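Local coordinates for protein 2-C-methyl-D-erythritol 4-phosphate cytidylyltransferase (Thermus thermophilus HB8, PDB 2PX7) that probably catalyses the transfer of a cytidylyl group from CTP to 2-C-methyl-D-erythritol 4-phosphate, a step of isoprenoid biosynthesis, at residues V68-P73 and L82-L87; S27-A32 and R99-A104; V114-V119 and V167-G172; L106-V111 and G172-L177. All coordinates share one frame; numbering follows the deposited sequence.

Interaction 1 of 4, residues V68-P73 and L82-L87; sequences VLVALP and LGAVFL
Leu69, Val70 and Ala71 pair in parallel with Val85, Phe86 and Leu87, joining strand 85-88, outermost on its side of the chain's mixed sheet, to strand 67-72. Four backbone bonds zigzag between them. Val85 N donates to Val68 O and Val70 N to Val85 O; farther along, Leu87 N reaches Val70 O and Leu72 N reaches Leu87 O, each bond being 2.9 Å and nearly straight. On one face Val70 and Phe86 stand next to each other, with the ring leaning against the valine. The ring offers its CD1 and CE1 atoms to it, with Phe86 CD1 3.6 Å from Val70 CB. Leu72 adds its CD1 methyl 3.6 Å from Phe86 CD1, crossing the ring at a slant. With CG beside the backbone N (chi1 -64°), the ring swings toward the neighbouring strand. The chain passes between these parallel strands through a loop with no helix, unlike the usual beta-alpha-beta crossover; helix 54-61 packs on Val68 and Val70. Branched valines suit this extended backbone, and the small Ala84 sits close beside Val70, its CB 3.9 Å from Val70 CG2. On the opposite face Leu69 stretches CD2 to within 3.8 Å of Val85 CB, while Leu100 of helix 93-103 touches Leu69, Ala71 and Leu87. Strand 27-31 hydrogen-bonds the other side of strand 67-72, through the backbone of Leu69 and Ala71.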
# COMPACT_ATOMS: atom_id res chain seq x y z
N VAL A 68 -16.76 -22.59 -6.52
CA VAL A 68 -15.42 -22.03 -6.67
C VAL A 68 -14.74 -22.71 -7.87
O VAL A 68 -14.66 -23.94 -7.95
CB VAL A 68 -14.55 -22.18 -5.39
CG1 VAL A 68 -13.19 -21.48 -5.56
CG2 VAL A 68 -15.28 -21.65 -4.14
N LEU A 69 -14.27 -21.89 -8.81
CA LEU A 69 -13.60 -22.37 -10.01
C LEU A 69 -12.20 -21.79 -10.04
O LEU A 69 -12.01 -20.58 -9.90
CB LEU A 69 -14.38 -21.94 -11.26
CG LEU A 69 -15.81 -22.47 -11.40
CD1 LEU A 69 -16.62 -21.61 -12.34
CD2 LEU A 69 -15.81 -23.92 -11.91
N VAL A 70 -11.21 -22.67 -10.21
CA VAL A 70 -9.80 -22.31 -10.10
C VAL A 70 -9.07 -22.66 -11.39
O VAL A 70 -9.23 -23.77 -11.92
CB VAL A 70 -9.12 -23.04 -8.91
CG1 VAL A 70 -7.63 -22.65 -8.80
CG2 VAL A 70 -9.86 -22.74 -7.60
N ALA A 71 -8.25 -21.73 -11.86
CA ALA A 71 -7.39 -21.95 -13.01
C ALA A 71 -5.97 -22.21 -12.54
O ALA A 71 -5.45 -21.45 -11.72
CB ALA A 71 -7.42 -20.76 -13.94
N LEU A 72 -5.35 -23.27 -13.05
CA LEU A 72 -3.96 -23.56 -12.71
C LEU A 72 -3.09 -23.67 -13.96
O LEU A 72 -3.60 -23.99 -15.03
CB LEU A 72 -3.87 -24.84 -11.87
CG LEU A 72 -4.43 -24.80 -10.44
CD1 LEU A 72 -4.33 -26.17 -9.80
CD2 LEU A 72 -3.73 -23.73 -9.59
N PRO A 73 -1.78 -23.42 -13.83
CA PRO A 73 -0.98 -23.51 -15.05
C PRO A 73 -1.04 -24.95 -15.61
O PRO A 73 -1.11 -25.89 -14.83
CB PRO A 73 0.44 -23.16 -14.58
CG PRO A 73 0.27 -22.51 -13.22
CD PRO A 73 -0.96 -23.12 -12.64
N LEU A 82 -10.21 -30.47 -1.95
CA LEU A 82 -10.60 -29.09 -1.69
C LEU A 82 -11.96 -28.86 -2.32
O LEU A 82 -12.36 -29.59 -3.23
CB LEU A 82 -9.56 -28.13 -2.27
CG LEU A 82 -8.09 -28.41 -1.93
CD1 LEU A 82 -7.19 -27.55 -2.79
CD2 LEU A 82 -7.80 -28.19 -0.45
N GLY A 83 -12.70 -27.87 -1.84
CA GLY A 83 -14.01 -27.60 -2.41
C GLY A 83 -13.89 -26.62 -3.56
O GLY A 83 -14.11 -25.40 -3.36
N ALA A 84 -13.51 -27.13 -4.73
CA ALA A 84 -13.30 -26.32 -5.94
C ALA A 84 -13.22 -27.19 -7.20
O ALA A 84 -12.82 -28.35 -7.14
CB ALA A 84 -12.03 -25.48 -5.81
N VAL A 85 -13.59 -26.62 -8.34
CA VAL A 85 -13.40 -27.25 -9.65
C VAL A 85 -12.22 -26.58 -10.37
O VAL A 85 -12.11 -25.37 -10.37
CB VAL A 85 -14.72 -27.23 -10.49
CG1 VAL A 85 -14.47 -27.64 -11.94
CG2 VAL A 85 -15.78 -28.14 -9.83
N PHE A 86 -11.33 -27.39 -10.94
CA PHE A 86 -10.08 -26.91 -11.54
C PHE A 86 -10.05 -27.04 -13.06
O PHE A 86 -10.57 -28.02 -13.62
CB PHE A 86 -8.88 -27.65 -10.95
CG PHE A 86 -8.69 -27.42 -9.48
CD1 PHE A 86 -7.82 -26.42 -9.03
CD2 PHE A 86 -9.37 -28.19 -8.54
CE1 PHE A 86 -7.65 -26.19 -7.67
CE2 PHE A 86 -9.21 -27.97 -7.16
CZ PHE A 86 -8.34 -26.97 -6.73
N LEU A 87 -9.46 -26.06 -13.73
CA LEU A 87 -9.22 -26.11 -15.17
C LEU A 87 -7.83 -25.55 -15.44
O LEU A 87 -7.21 -24.97 -14.55
CB LEU A 87 -10.24 -25.29 -15.97
CG LEU A 87 -11.55 -24.64 -15.53
CD1 LEU A 87 -12.15 -23.90 -16.70
CD2 LEU A 87 -12.56 -25.64 -14.99

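Interaction 2 of 4, residues S27-A32 and R99-A104; sequences SVLIPA and RLLEAA
Leu29 and Leu100 interleave, one rising from strand 27-31 and the other descending from helix 93-103, each running alongside the other. Leu29 CB lies 4.0 Å from Leu100 CD1, and the same methyl continues to the backbone, 3.5 Å from Ile30 C and 3.6 Å from Pro31 N. A proline nitrogen carries no hydrogen, so the methyl buries no donor there. Leu29 CG lies beside the backbone N (chi1 -40°), and its two methyls reach toward the helix: CD1 meets Leu101 CD1 at 3.9 Å, whereas CD2 lies against Leu100 CB at 4.1 Å and stands 4.3 Å from Ala104 CB. Replacing Leu29 with an alanine would probably open a gap beneath the helix, leaving Leu101 CD1 without this neighbour. Ala104 is small enough to let the end of the helix come near Ser27, whose OG sits 3.8 Å from Ala104 CB and is hydrogen-bonded to Glu67 OE1. Over residues 99-103 the helix axis runs at 159° to that of 27-31, with a closest approach of 8.7 Å, as in the layered packing of a Rossmann-like alpha/beta domain. Leu100 also reaches Leu69 and Ala71 of strand 67-72, while Leu101 and Ala104 meet Thr175 of helix 175-188.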
# COMPACT_ATOMS: atom_id res chain seq x y z
N SER A 27 -21.06 -17.52 -7.29
CA SER A 27 -19.95 -18.03 -8.19
C SER A 27 -18.49 -17.40 -8.20
O SER A 27 -18.28 -16.31 -8.70
CB SER A 27 -20.48 -18.14 -9.62
OG SER A 27 -19.86 -19.17 -10.36
N VAL A 28 -17.48 -18.10 -7.68
CA VAL A 28 -16.15 -17.51 -7.45
C VAL A 28 -15.09 -17.98 -8.47
O VAL A 28 -14.86 -19.18 -8.62
CB VAL A 28 -15.64 -17.79 -5.99
CG1 VAL A 28 -14.25 -17.26 -5.80
CG2 VAL A 28 -16.58 -17.18 -4.94
N LEU A 29 -14.44 -17.03 -9.15
CA LEU A 29 -13.41 -17.37 -10.14
C LEU A 29 -12.04 -16.98 -9.64
O LEU A 29 -11.81 -15.82 -9.32
CB LEU A 29 -13.68 -16.72 -11.51
CG LEU A 29 -15.15 -16.68 -11.99
CD1 LEU A 29 -15.25 -16.03 -13.38
CD2 LEU A 29 -15.73 -18.09 -12.01
N ILE A 30 -11.13 -17.96 -9.59
CA ILE A 30 -9.76 -17.77 -9.14
C ILE A 30 -8.74 -18.02 -10.29
O ILE A 30 -8.26 -19.15 -10.46
CB ILE A 30 -9.42 -18.70 -7.91
CG1 ILE A 30 -10.50 -18.63 -6.80
CG2 ILE A 30 -7.98 -18.51 -7.41
CD1 ILE A 30 -10.76 -17.22 -6.12
N PRO A 31 -8.40 -16.97 -11.06
CA PRO A 31 -7.44 -17.13 -12.17
C PRO A 31 -5.99 -17.24 -11.69
O PRO A 31 -5.22 -16.32 -11.90
CB PRO A 31 -7.63 -15.84 -12.99
CG PRO A 31 -8.05 -14.79 -11.93
CD PRO A 31 -8.89 -15.57 -10.94
N ALA A 32 -5.63 -18.36 -11.07
CA ALA A 32 -4.29 -18.55 -10.49
C ALA A 32 -3.31 -19.30 -11.40
O ALA A 32 -2.74 -20.33 -11.01
CB ALA A 32 -4.42 -19.28 -9.16
N ARG A 99 -11.72 -18.37 -19.38
CA ARG A 99 -11.90 -19.82 -19.29
C ARG A 99 -12.80 -20.20 -18.14
O ARG A 99 -13.77 -20.94 -18.32
CB ARG A 99 -10.55 -20.52 -19.19
CG ARG A 99 -9.74 -20.39 -20.49
CD ARG A 99 -8.45 -21.16 -20.34
NE ARG A 99 -7.53 -20.94 -21.45
CZ ARG A 99 -6.57 -21.79 -21.80
NH1 ARG A 99 -6.41 -22.94 -21.14
NH2 ARG A 99 -5.76 -21.50 -22.83
N LEU A 100 -12.48 -19.67 -16.97
CA LEU A 100 -13.29 -19.88 -15.77
C LEU A 100 -14.72 -19.41 -15.97
O LEU A 100 -15.66 -20.07 -15.53
CB LEU A 100 -12.66 -19.18 -14.56
CG LEU A 100 -11.30 -19.73 -14.14
CD1 LEU A 100 -10.70 -18.84 -13.06
CD2 LEU A 100 -11.42 -21.19 -13.66
N LEU A 101 -14.87 -18.27 -16.62
CA LEU A 101 -16.18 -17.64 -16.82
C LEU A 101 -17.15 -18.51 -17.64
O LEU A 101 -18.35 -18.53 -17.37
CB LEU A 101 -15.98 -16.30 -17.53
CG LEU A 101 -17.07 -15.23 -17.57
CD1 LEU A 101 -17.69 -14.97 -16.18
CD2 LEU A 101 -16.45 -13.97 -18.18
N GLU A 102 -16.61 -19.21 -18.63
CA GLU A 102 -17.40 -20.11 -19.47
C GLU A 102 -18.03 -21.23 -18.65
O GLU A 102 -19.12 -21.70 -18.98
CB GLU A 102 -16.52 -20.69 -20.57
CG GLU A 102 -17.30 -21.12 -21.80
CD GLU A 102 -16.39 -21.63 -22.90
OE1 GLU A 102 -15.44 -20.89 -23.27
OE2 GLU A 102 -16.62 -22.77 -23.38
N ALA A 103 -17.36 -21.62 -17.56
CA ALA A 103 -17.80 -22.69 -16.67
C ALA A 103 -18.70 -22.22 -15.53
O ALA A 103 -19.32 -23.05 -14.86
CB ALA A 103 -16.59 -23.44 -16.11
N ALA A 104 -18.77 -20.90 -15.30
CA ALA A 104 -19.57 -20.33 -14.20
C ALA A 104 -21.06 -20.69 -14.36
O ALA A 104 -21.60 -20.56 -15.45
CB ALA A 104 -19.38 -18.81 -14.13

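Interaction 3 of 4, residues V114-V119 and V167-G172; sequences VARPFV and VQTPQG
A long arginine bridging two loops deep in the molecule makes this contact: Arg116, between strand 108-111 and helix 121-134, reaches over the backbone of Val167, Gln168 and Thr169, where strand 165-174 is broken. The chain, extended from CG to NE, carries the guanidinium across, and the turn at its end (chi4 106°) sets one face against Gln168 CA and Thr169 N. Gln168 CA sits 3.7 Å over the group, nearer its border than its middle. Thr169 lies roughly perpendicular to the arginine chain, with Arg116 CD 3.3 Å from Thr169 OG1 and Arg116 NH1 3.7 Å from Thr169 CG2. Chi1 of 73° tucks the hydroxyl between the threonine's backbone N and carbonyl carbon, where it takes the N-H of Asp113. Nearby, the peptide bond before Pro170 is cis, and Val119 CG1 approaches Thr169 O at 4.2 Å. A water donates to Val167 O at 2.6 Å and accepts a weak bond from Arg116 NH2 at 3.1 Å. Arg116 has two salt-bridge partners, Asp113 at NH1 and Asp145 of the second subunit at NH2. These carboxylates are likely to hold the guanidinium in place beside Lys217, predicted to position the substrate, while linking this loop to the second subunit.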
# COMPACT_ATOMS: atom_id res chain seq x y z
N VAL A 114 -5.31 -14.77 -6.36
CA VAL A 114 -4.84 -15.73 -5.36
C VAL A 114 -3.66 -15.18 -4.53
O VAL A 114 -3.37 -15.69 -3.44
CB VAL A 114 -4.49 -17.12 -6.04
CG1 VAL A 114 -3.11 -17.09 -6.70
CG2 VAL A 114 -4.58 -18.26 -5.03
N ALA A 115 -2.98 -14.15 -5.04
CA ALA A 115 -1.91 -13.47 -4.29
C ALA A 115 -2.42 -12.52 -3.20
O ALA A 115 -1.61 -11.89 -2.53
CB ALA A 115 -0.95 -12.73 -5.24
N ARG A 116 -3.75 -12.43 -3.02
CA ARG A 116 -4.37 -11.68 -1.91
C ARG A 116 -5.03 -12.65 -0.92
O ARG A 116 -6.24 -12.81 -0.94
CB ARG A 116 -5.38 -10.63 -2.44
CG ARG A 116 -4.79 -9.59 -3.42
CD ARG A 116 -5.87 -8.68 -4.14
NE ARG A 116 -5.27 -7.38 -4.45
CZ ARG A 116 -4.90 -6.98 -5.66
NH1 ARG A 116 -5.10 -7.76 -6.72
NH2 ARG A 116 -4.32 -5.79 -5.82
N PRO A 117 -4.25 -13.34 -0.07
CA PRO A 117 -4.82 -14.36 0.83
C PRO A 117 -5.68 -13.86 2.00
O PRO A 117 -6.58 -14.58 2.45
CB PRO A 117 -3.59 -15.10 1.35
CG PRO A 117 -2.48 -14.07 1.29
CD PRO A 117 -2.78 -13.23 0.09
N PHE A 118 -5.42 -12.65 2.49
CA PHE A 118 -6.07 -12.18 3.72
C PHE A 118 -7.24 -11.26 3.42
O PHE A 118 -7.25 -10.07 3.73
CB PHE A 118 -5.04 -11.55 4.68
CG PHE A 118 -3.83 -12.42 4.91
CD1 PHE A 118 -3.96 -13.72 5.38
CD2 PHE A 118 -2.55 -11.93 4.66
CE1 PHE A 118 -2.85 -14.53 5.59
CE2 PHE A 118 -1.43 -12.73 4.88
CZ PHE A 118 -1.58 -14.03 5.34
N VAL A 119 -8.24 -11.83 2.76
CA VAL A 119 -9.45 -11.10 2.47
C VAL A 119 -10.47 -11.57 3.49
O VAL A 119 -10.64 -12.77 3.69
CB VAL A 119 -9.92 -11.25 0.97
CG1 VAL A 119 -8.87 -10.67 0.05
CG2 VAL A 119 -10.13 -12.68 0.59
N VAL A 167 -6.51 -0.30 -6.44
CA VAL A 167 -7.58 -1.23 -6.76
C VAL A 167 -7.26 -2.63 -6.23
O VAL A 167 -6.15 -3.15 -6.47
CB VAL A 167 -7.85 -1.25 -8.29
CG1 VAL A 167 -9.01 -2.17 -8.63
CG2 VAL A 167 -8.16 0.16 -8.81
N GLN A 168 -8.21 -3.23 -5.51
CA GLN A 168 -8.01 -4.60 -4.98
C GLN A 168 -9.00 -5.57 -5.62
O GLN A 168 -9.66 -5.23 -6.60
CB GLN A 168 -8.19 -4.62 -3.46
CG GLN A 168 -7.42 -3.51 -2.71
CD GLN A 168 -7.55 -3.68 -1.23
OE1 GLN A 168 -8.65 -3.63 -0.69
NE2 GLN A 168 -6.43 -3.90 -0.58
N THR A 169 -9.06 -6.78 -5.06
CA THR A 169 -10.04 -7.80 -5.42
C THR A 169 -10.55 -8.37 -4.09
O THR A 169 -9.95 -8.13 -3.06
CB THR A 169 -9.44 -8.94 -6.34
OG1 THR A 169 -8.58 -9.80 -5.57
CG2 THR A 169 -8.66 -8.37 -7.54
N PRO A 170 -11.67 -9.13 -4.09
CA PRO A 170 -12.46 -9.61 -5.23
C PRO A 170 -13.22 -8.50 -5.95
O PRO A 170 -13.65 -7.52 -5.31
CB PRO A 170 -13.44 -10.61 -4.60
CG PRO A 170 -13.59 -10.15 -3.17
CD PRO A 170 -12.23 -9.59 -2.80
N GLN A 171 -13.37 -8.65 -7.27
CA GLN A 171 -14.26 -7.79 -8.05
C GLN A 171 -15.53 -8.55 -8.41
O GLN A 171 -15.46 -9.72 -8.83
CB GLN A 171 -13.53 -7.26 -9.30
CG GLN A 171 -12.14 -6.67 -8.98
CD GLN A 171 -11.55 -5.86 -10.09
OE1 GLN A 171 -12.00 -5.91 -11.26
NE2 GLN A 171 -10.54 -5.05 -9.74
N GLY A 172 -16.69 -7.92 -8.24
CA GLY A 172 -17.98 -8.59 -8.35
C GLY A 172 -18.77 -8.10 -9.55
O GLY A 172 -18.77 -6.92 -9.84
O HOH W 1 -5.12 -4.41 -8.47

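Interaction 4 of 4, residues L106-V111 and G172-L177; sequences LPLVLV and GFFTAL
Val109 and Phe173 form an antiparallel hydrogen-bonded pair, with Val109 N donating to Phe173 O at 2.9 Å and Phe173 N to Val109 O at 3.0 Å. This joins strand 108-111 to the end of strand 165-174, and two non-hydrogen-bonded pairs, Leu108 with Phe174 and Leu110 with Gly172, flank it. Where the strand gives way to helix 175-188, Thr175 N donates to Pro107 O at 2.9 Å, arriving from above the carbonyl plane. The bond from Thr175 OG1 to Leu106 O is doubtful, since the hydroxyl is modelled too close to a neighbour.

Apolar contacts lie on both faces. Leu108 CD1 meets the Phe174 ring in its plane, at the edge, 3.6 Å from Phe174 CD1. Gly172 suits its place because Leu110 CD2 stands 3.8 Å from its CA, and a beta carbon there would be crowded. Val109 splits its branches (chi1 -79°): CG2, between the backbone N and carbonyl carbon, comes to Phe173 CB at 4.0 Å, and CG1, beside the N, to Thr175 CG2. With a glycine here instead of Val109, Phe173 CB and Thr175 CG2 would probably lose their methyl neighbours, and a gap would open beside the helix start. Val111 CG2 lies at the edge of the Phe173 ring, which also packs on helix 195-201.

One water donates to Pro107 O at 2.7 Å and accepts from Ala176 N. With Phe174 as N-cap, the opening amides of the helix are thus met by Pro107 O directly and through water, and their partial positive charge is likely to polarise that carbonyl.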
# COMPACT_ATOMS: atom_id res chain seq x y z
N LEU A 106 -23.61 -19.68 -11.97
CA LEU A 106 -24.47 -18.75 -11.24
C LEU A 106 -24.42 -17.32 -11.84
O LEU A 106 -23.42 -16.95 -12.45
CB LEU A 106 -24.08 -18.78 -9.75
CG LEU A 106 -24.23 -20.19 -9.15
CD1 LEU A 106 -23.31 -20.41 -7.97
CD2 LEU A 106 -25.69 -20.51 -8.78
N PRO A 107 -25.52 -16.55 -11.72
CA PRO A 107 -25.63 -15.24 -12.37
C PRO A 107 -24.82 -14.10 -11.75
O PRO A 107 -24.88 -12.96 -12.24
CB PRO A 107 -27.13 -14.93 -12.28
CG PRO A 107 -27.57 -15.63 -11.05
CD PRO A 107 -26.76 -16.90 -11.00
N LEU A 108 -24.08 -14.42 -10.68
CA LEU A 108 -23.21 -13.45 -10.03
C LEU A 108 -21.82 -14.06 -9.87
O LEU A 108 -21.69 -15.23 -9.52
CB LEU A 108 -23.79 -13.04 -8.67
CG LEU A 108 -23.39 -11.65 -8.20
CD1 LEU A 108 -24.25 -10.58 -8.83
CD2 LEU A 108 -23.48 -11.57 -6.70
N VAL A 109 -20.77 -13.27 -10.15
CA VAL A 109 -19.40 -13.77 -10.03
C VAL A 109 -18.54 -12.89 -9.15
O VAL A 109 -18.67 -11.68 -9.18
CB VAL A 109 -18.65 -13.94 -11.40
CG1 VAL A 109 -19.05 -15.19 -12.06
CG2 VAL A 109 -18.82 -12.71 -12.33
N LEU A 110 -17.62 -13.51 -8.42
CA LEU A 110 -16.52 -12.81 -7.77
C LEU A 110 -15.23 -13.30 -8.39
O LEU A 110 -15.03 -14.51 -8.55
CB LEU A 110 -16.52 -13.04 -6.26
CG LEU A 110 -17.70 -12.46 -5.46
CD1 LEU A 110 -17.70 -13.02 -4.05
CD2 LEU A 110 -17.69 -10.91 -5.41
N VAL A 111 -14.37 -12.37 -8.78
CA VAL A 111 -13.09 -12.73 -9.37
C VAL A 111 -11.98 -12.26 -8.42
O VAL A 111 -11.93 -11.08 -8.05
CB VAL A 111 -12.88 -12.07 -10.75
CG1 VAL A 111 -11.67 -12.69 -11.45
CG2 VAL A 111 -14.16 -12.19 -11.60
N GLY A 172 -16.69 -7.92 -8.24
CA GLY A 172 -17.98 -8.59 -8.35
C GLY A 172 -18.77 -8.10 -9.55
O GLY A 172 -18.77 -6.92 -9.84
N PHE A 173 -19.43 -9.01 -10.25
CA PHE A 173 -20.15 -8.63 -11.47
C PHE A 173 -21.36 -9.53 -11.64
O PHE A 173 -21.34 -10.67 -11.17
CB PHE A 173 -19.24 -8.78 -12.72
CG PHE A 173 -17.95 -8.00 -12.63
CD1 PHE A 173 -17.91 -6.65 -12.96
CD2 PHE A 173 -16.77 -8.62 -12.24
CE1 PHE A 173 -16.72 -5.90 -12.86
CE2 PHE A 173 -15.58 -7.90 -12.14
CZ PHE A 173 -15.56 -6.53 -12.44
N PHE A 174 -22.39 -9.03 -12.32
CA PHE A 174 -23.34 -9.94 -12.98
C PHE A 174 -22.52 -10.79 -13.96
O PHE A 174 -21.75 -10.26 -14.76
CB PHE A 174 -24.45 -9.19 -13.73
CG PHE A 174 -25.31 -8.30 -12.85
CD1 PHE A 174 -25.55 -8.62 -11.50
CD2 PHE A 174 -25.93 -7.17 -13.38
CE1 PHE A 174 -26.37 -7.82 -10.71
CE2 PHE A 174 -26.73 -6.34 -12.58
CZ PHE A 174 -26.96 -6.67 -11.25
N THR A 175 -22.68 -12.11 -13.90
CA THR A 175 -21.95 -13.04 -14.79
C THR A 175 -22.17 -12.71 -16.27
O THR A 175 -21.22 -12.68 -17.06
CB THR A 175 -22.39 -14.49 -14.51
OG1 THR A 175 -22.34 -14.70 -13.09
CG2 THR A 175 -21.49 -15.50 -15.22
N ALA A 176 -23.41 -12.42 -16.63
CA ALA A 176 -23.78 -12.04 -18.00
C ALA A 176 -23.07 -10.77 -18.48
O ALA A 176 -22.73 -10.63 -19.66
CB ALA A 176 -25.28 -11.84 -18.09
N LEU A 177 -22.86 -9.84 -17.56
CA LEU A 177 -22.19 -8.60 -17.92
C LEU A 177 -20.70 -8.87 -18.17
O LEU A 177 -20.14 -8.38 -19.15
CB LEU A 177 -22.38 -7.55 -16.81
CG LEU A 177 -21.59 -6.25 -16.96
CD1 LEU A 177 -22.03 -5.43 -18.21
CD2 LEU A 177 -21.74 -5.44 -15.69
O HOH W 2 -25.84 -12.69 -14.78

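Overall arrangement
All four interactions reach one mixed sheet. Interactions 1 and 4 are strand pairings, parallel in the first and antiparallel in the second, with strand 27-31 of interaction 2 lying between them and hydrogen-bonded to both through Leu69 and Leu110. Interaction 2 is buried and almost wholly apolar, a helix laid on the sheet; interaction 4 is largely buried too, away from the sheet's border, where interaction 1 is only partly buried. Interaction 3 is also buried and near the centre of the chain, yet polar: charge and water replace leucines close to the predicted substrate-positioning lysine and the second subunit. It shares Gly172 with interaction 4, and Val114 packs against Ala32 of interaction 2.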